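Long-range contact in periplasmic binding protein (Pseudomonas aeruginosa, PDB 2R79), which binds heme in the periplasm and probably hands it to a transporter in the inner membrane for uptake: residues G149-Q154 with D202-G207. Sequence-based numbering, arbitrary orientation.
With HEM (protoporphyrin IX containing Fe), chain D.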
loop_
_atom_site.group_PDB
_atom_site.type_symbol
_atom_site.label_atom_id
_atom_site.label_comp_id
_atom_site.label_asym_id
_atom_site.label_seq_id
_atom_site.Cartn_x
_atom_site.Cartn_y
_atom_site.Cartn_z
ATOM N N GLY A 149 -16.770 -16.339 -17.185
ATOM C CA GLY A 149 -17.884 -15.572 -16.670
ATOM C C GLY A 149 -17.839 -14.089 -16.974
ATOM O O GLY A 149 -16.817 -13.557 -17.400
ATOM N N ASN A 150 -18.975 -13.437 -16.756
ATOM C CA ASN A 150 -19.144 -12.004 -16.968
ATOM C C ASN A 150 -19.794 -11.507 -15.688
ATOM O O ASN A 150 -21.022 -11.502 -15.562
ATOM C CB ASN A 150 -20.078 -11.743 -18.155
ATOM C CG ASN A 150 -20.090 -10.284 -18.579
ATOM O OD1 ASN A 150 -20.885 -9.876 -19.428
ATOM N ND2 ASN A 150 -19.206 -9.496 -17.996
ATOM N N ALA A 151 -18.971 -11.092 -14.736
ATOM C CA ALA A 151 -19.484 -10.639 -13.459
ATOM C C ALA A 151 -20.291 -11.804 -12.888
ATOM O O ALA A 151 -21.377 -11.621 -12.336
ATOM C CB ALA A 151 -20.364 -9.413 -13.641
ATOM N N GLY A 152 -19.750 -13.010 -13.062
ATOM C CA GLY A 152 -20.389 -14.212 -12.548
ATOM C C GLY A 152 -21.571 -14.744 -13.329
ATOM O O GLY A 152 -22.115 -15.789 -12.989
ATOM N N GLY A 153 -21.984 -14.043 -14.377
ATOM C CA GLY A 153 -23.119 -14.520 -15.148
ATOM C C GLY A 153 -22.735 -14.916 -16.556
ATOM O O GLY A 153 -21.552 -14.908 -16.906
ATOM N N GLN A 154 -23.732 -15.281 -17.357
ATOM C CA GLN A 154 -23.510 -15.658 -18.753
ATOM C C GLN A 154 -22.381 -16.673 -18.896
ATOM O O GLN A 154 -21.538 -16.563 -19.786
ATOM C CB GLN A 154 -23.181 -14.406 -19.567
ATOM C CG GLN A 154 -24.315 -13.395 -19.639
ATOM C CD GLN A 154 -23.842 -12.018 -20.069
ATOM O OE1 GLN A 154 -23.016 -11.880 -20.976
ATOM N NE2 GLN A 154 -24.370 -10.985 -19.419
ATOM N N ASP A 202 -13.184 -14.707 -15.075
ATOM C CA ASP A 202 -14.199 -13.680 -15.159
ATOM C C ASP A 202 -13.661 -12.424 -15.836
ATOM O O ASP A 202 -12.577 -11.950 -15.520
ATOM C CB ASP A 202 -14.714 -13.350 -13.758
ATOM C CG ASP A 202 -16.049 -12.635 -13.788
ATOM O OD1 ASP A 202 -16.116 -11.509 -14.327
ATOM O OD2 ASP A 202 -17.036 -13.204 -13.279
ATOM N N ARG A 203 -14.432 -11.895 -16.776
ATOM C CA ARG A 203 -14.052 -10.696 -17.512
ATOM C C ARG A 203 -14.069 -9.426 -16.658
ATOM O O ARG A 203 -13.261 -8.529 -16.872
ATOM C CB ARG A 203 -14.999 -10.499 -18.695
ATOM C CG ARG A 203 -14.886 -11.550 -19.782
ATOM C CD ARG A 203 -16.137 -11.553 -20.645
ATOM N NE ARG A 203 -16.608 -10.197 -20.922
ATOM C CZ ARG A 203 -17.739 -9.912 -21.563
ATOM N NH1 ARG A 203 -18.529 -10.886 -22.001
ATOM N NH2 ARG A 203 -18.086 -8.647 -21.760
ATOM N N SER A 204 -14.979 -9.361 -15.690
ATOM C CA SER A 204 -15.121 -8.176 -14.848
ATOM C C SER A 204 -14.684 -8.285 -13.387
ATOM O O SER A 204 -14.269 -7.294 -12.795
ATOM C CB SER A 204 -16.580 -7.718 -14.862
ATOM O OG SER A 204 -17.125 -7.783 -16.166
ATOM N N LEU A 205 -14.789 -9.475 -12.806
ATOM C CA LEU A 205 -14.454 -9.669 -11.402
ATOM C C LEU A 205 -13.194 -10.488 -11.140
ATOM O O LEU A 205 -12.736 -11.246 -11.993
ATOM C CB LEU A 205 -15.639 -10.327 -10.691
ATOM C CG LEU A 205 -16.985 -9.604 -10.779
ATOM C CD1 LEU A 205 -18.081 -10.540 -10.334
ATOM C CD2 LEU A 205 -16.963 -8.352 -9.921
ATOM N N GLU A 206 -12.660 -10.341 -9.932
ATOM C CA GLU A 206 -11.458 -11.051 -9.519
ATOM C C GLU A 206 -11.602 -11.553 -8.072
ATOM O O GLU A 206 -12.517 -11.149 -7.360
ATOM C CB GLU A 206 -10.261 -10.109 -9.654
ATOM C CG GLU A 206 -8.924 -10.694 -9.231
ATOM C CD GLU A 206 -7.764 -9.778 -9.587
ATOM O OE1 GLU A 206 -7.870 -8.559 -9.304
ATOM O OE2 GLU A 206 -6.752 -10.273 -10.146
ATOM N N GLY A 207 -10.712 -12.450 -7.656
ATOM C CA GLY A 207 -10.741 -12.979 -6.299
ATOM C C GLY A 207 -12.093 -13.361 -5.716
ATOM O O GLY A 207 -12.940 -13.947 -6.393
HETATM C CHA HEM D . -18.061 -10.235 -25.867
HETATM C CHB HEM D . -14.568 -8.027 -23.192
HETATM C CHC HEM D . -12.334 -12.301 -22.627
HETATM C CHD HEM D . -15.732 -14.495 -25.347
HETATM C C1A HEM D . -17.307 -9.238 -25.190
HETATM C C2A HEM D . -17.669 -7.834 -25.043
HETATM C C3A HEM D . -16.673 -7.229 -24.325
HETATM C C4A HEM D . -15.714 -8.250 -23.987
HETATM C CMA HEM D . -16.552 -5.742 -23.980
HETATM C CAA HEM D . -18.918 -7.110 -25.549
HETATM C CBA HEM D . -20.107 -7.186 -24.594
HETATM C CGA HEM D . -20.705 -8.581 -24.510
HETATM O O1A HEM D . -21.285 -9.048 -25.519
HETATM O O2A HEM D . -20.589 -9.216 -23.437
HETATM C C1B HEM D . -13.598 -8.983 -22.870
HETATM C C2B HEM D . -12.427 -8.745 -22.038
HETATM C C3B HEM D . -11.799 -9.954 -21.867
HETATM C C4B HEM D . -12.581 -10.923 -22.614
HETATM C CMB HEM D . -11.939 -7.380 -21.519
HETATM C CAB HEM D . -10.620 -10.217 -21.169
HETATM C CBB HEM D . -10.319 -9.719 -19.941
HETATM C C1C HEM D . -13.066 -13.266 -23.334
HETATM C C2C HEM D . -12.796 -14.687 -23.294
HETATM C C3C HEM D . -13.765 -15.320 -24.001
HETATM C C4C HEM D . -14.592 -14.266 -24.565
HETATM C CMC HEM D . -11.623 -15.371 -22.607
HETATM C CAC HEM D . -14.016 -16.693 -23.984
HETATM C CBC HEM D . -13.670 -17.539 -24.984
HETATM C C1D HEM D . -16.634 -13.517 -25.755
HETATM C C2D HEM D . -17.838 -13.817 -26.488
HETATM C C3D HEM D . -18.481 -12.643 -26.675
HETATM C C4D HEM D . -17.707 -11.600 -25.995
HETATM C CMD HEM D . -18.300 -15.186 -26.983
HETATM C CAD HEM D . -19.713 -12.526 -27.571
HETATM C CBD HEM D . -19.544 -11.724 -28.862
HETATM C CGD HEM D . -18.581 -12.360 -29.864
HETATM O O1D HEM D . -18.411 -11.782 -30.962
HETATM O O2D HEM D . -17.997 -13.429 -29.568
HETATM N NA HEM D . -16.079 -9.476 -24.555
HETATM N NB HEM D . -13.662 -10.318 -23.270
HETATM N NC HEM D . -14.170 -13.001 -24.133
HETATM N ND HEM D . -16.541 -12.153 -25.460
HETATM FE FE HEM D . -15.027 -11.197 -24.516
#
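The carboxylate of Asp202 reaches into the turn at the end of strand 143-150 and receives two successive backbone N-H groups, Ala151 N on OD1 at 2.9 Å and Gly152 N on OD2 at 2.7 Å. OD2 uses its syn lone pair, and OD1 is approached from the syn side, slightly out of the carboxylate plane. Asp202 OD1 also takes Ser204 N, nearly in line with its C-O bond, and Leu205 N, at 2.9 Å from above the plane. Three backbone donors on OD1 and a fourth on OD2 hold the carboxylate's rotation and would be expected to stabilise its negative charge. This is the tight end of the contact: Leu205 CD1 lies 3.4 Å from Ala151 CA, and Gly149 O accepts Arg203 N where strands 143-150 and 197-202 run parallel. Gln40 of a neighbouring subunit packs on both Ala151 and Leu205.

The side toward the heme is less enclosed: Arg203 and Ser204 stay partly exposed, although the arginine head group is closely stacked. Asn150 starts out pointing away, but with CG anti to the backbone N (chi1 -170°) its amide comes back over one face of the Arg203 guanidinium, off-centre, the planes 18° apart. On the opposite face, heme NA lies 3.4 Å from the plane of the Arg203 guanidinium, over its centre. At the edge, Arg203 NH1 and NH2 both donate to heme O2A, NH1 at 3.0 Å. A type I' turn from Asn150 to Gly153 and the Asx turn begun by Asp202 meet at the ends of adjacent parallel strands, next to Arg203, which binds a heme propionate near the axial ligand Tyr46 in the pocket of this periplasmic binding protein.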